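Local coordinates for protein adenylate cyclase (PDB 6YP4) that probably acts mainly as a metal-dependent triphosphatase that cleaves the phosphate chain of inorganic triphosphate, although first taken for an adenylyl cyclase, at residues M1-K6 with E74-V79. Residues are numbered along the deposited sequence; the frame is centred on the assembly and turned at random. Where two conformers were deposited one is given.
Sequences MEIEIK and EGVSHV. With GCP (phosphomethylphosphonic acid guanylate ester), chain B.
Glu-2 and Val-79, then Glu-4 and Ser-77, exchange paired backbone hydrogen bonds that join strands 2-6 and 76-79 as antiparallel neighbours, and Lys-6 N to Gly-75 O (2.9 Å) adds a fifth rung. The Ser-77 N bond is the shortest, 2.7 Å to Glu-4 O, meeting the carbonyl almost head-on. Ile-3 and His-78 form a non-hydrogen-bonded pair, lying side by side on the sheet face they share with Ile-5 and Val-76; CG1 of Ile-3, anti to its carbonyl carbon (chi1 -58°), carries CD1 to 3.3 Å from His-78 CD2. Beyond them the side chains of Ile-5 and Val-76 cross at an angle, CD1 meeting CG2 at 3.8 Å, and Pro-170 of helix 170-183 packs on Ile-3, Ile-5 and Val-76. On the other face, Val-79 CG1 rests on Glu-2 CB at 4.0 Å, while a water links Glu-2 O to Ser-77 OG. Lys-6 is fully extended beyond CG and passes alongside Ser-77, its CE 4.0 Å from Ser-77 CB, to give NZ a weak hydrogen bond with O1G of the GTP analogue (3.0 Å). With an alanine in its place, the terminal phosphate would probably lose this positively charged partner and a gap would open beside Ser-77. Glu-4 OE2 lies 2.9 Å from the ribose O3', and the Glu-2 carboxylate lies close to a bound magnesium ion and to Glu-81. Glu-2, Glu-4 and Lys-6, at every second position of the N-terminal strand, form the ExExK signature of the CYTH fold, whose antiparallel strands curl into a tunnel around the triphosphate.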
loop_
_atom_site.group_PDB
_atom_site.type_symbol
_atom_site.label_atom_id
_atom_site.label_comp_id
_atom_site.label_asym_id
_atom_site.label_seq_id
_atom_site.Cartn_x
_atom_site.Cartn_y
_atom_site.Cartn_z
ATOM N N MET A 1 7.836 -4.235 -14.327
ATOM C CA MET A 1 8.574 -5.283 -13.629
ATOM C C MET A 1 8.523 -5.040 -12.128
ATOM O O MET A 1 8.839 -3.944 -11.661
ATOM C CB MET A 1 10.027 -5.339 -14.105
ATOM C CG MET A 1 10.747 -6.621 -13.737
ATOM S SD MET A 1 9.977 -8.072 -14.492
ATOM C CE MET A 1 11.370 -8.774 -15.377
ATOM N N GLU A 2 8.088 -6.057 -11.383
ATOM C CA GLU A 2 7.948 -5.987 -9.933
ATOM C C GLU A 2 9.141 -6.687 -9.289
ATOM O O GLU A 2 9.401 -7.862 -9.573
ATOM C CB GLU A 2 6.636 -6.636 -9.490
ATOM C CG GLU A 2 6.309 -6.466 -8.023
ATOM C CD GLU A 2 5.523 -5.198 -7.743
ATOM O OE1 GLU A 2 5.552 -4.279 -8.588
ATOM O OE2 GLU A 2 4.877 -5.118 -6.679
ATOM N N ILE A 3 9.864 -5.969 -8.430
ATOM C CA ILE A 3 11.070 -6.479 -7.786
ATOM C C ILE A 3 10.850 -6.536 -6.280
ATOM O O ILE A 3 10.498 -5.526 -5.657
ATOM C CB ILE A 3 12.292 -5.607 -8.120
ATOM C CG1 ILE A 3 12.504 -5.561 -9.634
ATOM C CG2 ILE A 3 13.526 -6.146 -7.417
ATOM C CD1 ILE A 3 13.888 -5.120 -10.059
ATOM N N GLU A 4 11.074 -7.715 -5.693
ATOM C CA GLU A 4 10.925 -7.903 -4.257
ATOM C C GLU A 4 12.081 -8.732 -3.715
ATOM O O GLU A 4 12.649 -9.590 -4.405
ATOM C CB GLU A 4 9.589 -8.582 -3.881
ATOM C CG GLU A 4 8.478 -7.595 -3.512
ATOM C CD GLU A 4 7.369 -8.193 -2.661
ATOM O OE1 GLU A 4 6.599 -9.023 -3.185
ATOM O OE2 GLU A 4 7.254 -7.818 -1.472
ATOM N N ILE A 5 12.441 -8.443 -2.478
ATOM C CA ILE A 5 13.321 -9.297 -1.691
ATOM C C ILE A 5 12.420 -10.305 -0.991
ATOM O O ILE A 5 11.328 -9.949 -0.537
ATOM C CB ILE A 5 14.137 -8.465 -0.681
ATOM C CG1 ILE A 5 14.898 -7.339 -1.398
ATOM C CG2 ILE A 5 15.070 -9.338 0.127
ATOM C CD1 ILE A 5 15.797 -7.822 -2.472
ATOM N N LYS A 6 12.834 -11.574 -0.926
ATOM C CA LYS A 6 11.988 -12.606 -0.325
ATOM C C LYS A 6 12.857 -13.548 0.497
ATOM O O LYS A 6 13.656 -14.308 -0.062
ATOM C CB LYS A 6 11.199 -13.368 -1.392
ATOM C CG LYS A 6 10.126 -12.533 -2.083
ATOM C CD LYS A 6 9.251 -13.368 -2.998
ATOM C CE LYS A 6 8.155 -12.532 -3.632
ATOM N NZ LYS A 6 7.292 -13.374 -4.508
ATOM N N GLU A 74 18.859 -15.793 -5.449
ATOM C CA GLU A 74 19.654 -15.138 -4.406
ATOM C C GLU A 74 18.806 -14.190 -3.552
ATOM O O GLU A 74 19.265 -13.132 -3.116
ATOM C CB GLU A 74 20.846 -14.404 -5.024
ATOM C CG GLU A 74 21.884 -15.332 -5.644
ATOM C CD GLU A 74 22.705 -16.036 -4.590
ATOM O OE1 GLU A 74 23.593 -15.386 -3.994
ATOM O OE2 GLU A 74 22.440 -17.229 -4.334
ATOM N N GLY A 75 17.557 -14.573 -3.309
ATOM C CA GLY A 75 16.643 -13.775 -2.520
ATOM C C GLY A 75 15.942 -12.659 -3.266
ATOM O O GLY A 75 15.133 -11.939 -2.660
ATOM N N VAL A 76 16.203 -12.490 -4.555
ATOM C CA VAL A 76 15.646 -11.382 -5.322
ATOM C C VAL A 76 14.625 -11.929 -6.306
ATOM O O VAL A 76 14.906 -12.885 -7.037
ATOM C CB VAL A 76 16.752 -10.590 -6.035
ATOM C CG1 VAL A 76 16.142 -9.499 -6.911
ATOM C CG2 VAL A 76 17.681 -9.990 -4.991
ATOM N N SER A 77 13.435 -11.333 -6.310
ATOM C CA SER A 77 12.347 -11.729 -7.193
ATOM C C SER A 77 12.096 -10.649 -8.242
ATOM O O SER A 77 12.123 -9.457 -7.929
ATOM C CB SER A 77 11.068 -11.981 -6.384
ATOM O OG SER A 77 10.010 -12.408 -7.221
ATOM N N HIS A 78 11.888 -11.073 -9.491
ATOM C CA HIS A 78 11.361 -10.235 -10.562
ATOM C C HIS A 78 10.144 -10.937 -11.151
ATOM O O HIS A 78 10.197 -12.141 -11.416
ATOM C CB HIS A 78 12.374 -10.001 -11.700
ATOM C CG HIS A 78 13.685 -9.417 -11.272
ATOM N ND1 HIS A 78 14.681 -10.164 -10.678
ATOM C CD2 HIS A 78 14.185 -8.166 -11.403
ATOM C CE1 HIS A 78 15.726 -9.392 -10.437
ATOM N NE2 HIS A 78 15.450 -8.174 -10.868
ATOM N N VAL A 79 9.048 -10.207 -11.365
ATOM C CA VAL A 79 7.871 -10.823 -11.980
ATOM C C VAL A 79 7.071 -9.752 -12.721
ATOM O O VAL A 79 7.012 -8.596 -12.297
ATOM C CB VAL A 79 7.017 -11.583 -10.930
ATOM C CG1 VAL A 79 6.313 -10.631 -9.967
ATOM C CG2 VAL A 79 6.010 -12.515 -11.610
HETATM P PG GCP B . 4.060 -12.729 -2.673
HETATM O O1G GCP B . 5.431 -13.102 -2.196
HETATM O O2G GCP B . 3.011 -13.183 -1.682
HETATM O O3G GCP B . 3.806 -13.355 -4.022
HETATM C C3B GCP B . 3.989 -10.909 -2.816
HETATM P PB GCP B . 2.325 -10.437 -3.483
HETATM O O1B GCP B . 1.852 -11.377 -4.554
HETATM O O2B GCP B . 1.319 -10.302 -2.368
HETATM O O3A GCP B . 2.548 -8.959 -4.167
HETATM P PA GCP B . 1.238 -8.057 -4.580
HETATM O O1A GCP B . 1.539 -7.453 -5.941
HETATM O O2A GCP B . 0.051 -8.991 -4.680
HETATM O "O5'" GCP B . 0.941 -6.890 -3.396
HETATM C "C5'" GCP B . 1.930 -6.661 -2.401
HETATM C "C4'" GCP B . 3.245 -6.028 -3.026
HETATM O "O4'" GCP B . 2.977 -4.861 -4.025
HETATM C "C3'" GCP B . 3.943 -5.510 -2.089
HETATM O "O3'" GCP B . 5.343 -5.831 -2.279
HETATM C "C2'" GCP B . 3.641 -3.861 -2.091
HETATM O "O2'" GCP B . 4.855 -3.063 -1.828
HETATM C "C1'" GCP B . 3.083 -3.539 -3.194
HETATM N N9 GCP B . 1.705 -2.964 -2.921
HETATM C C8 GCP B . 0.618 -3.741 -2.991
HETATM N N7 GCP B . -0.468 -2.998 -2.710
HETATM C C5 GCP B . -0.049 -1.747 -2.462
HETATM C C6 GCP B . -0.734 -0.583 -2.124
HETATM O O6 GCP B . -1.915 -0.600 -2.011
HETATM N N1 GCP B . -0.064 0.553 -1.928
HETATM C C2 GCP B . 1.290 0.572 -2.058
HETATM N N2 GCP B . 1.916 1.871 -1.819
HETATM N N3 GCP B . 1.962 -0.565 -2.386
HETATM C C4 GCP B . 1.290 -1.724 -2.589
HETATM O O HOH W 1 8.470 -9.901 -7.539
#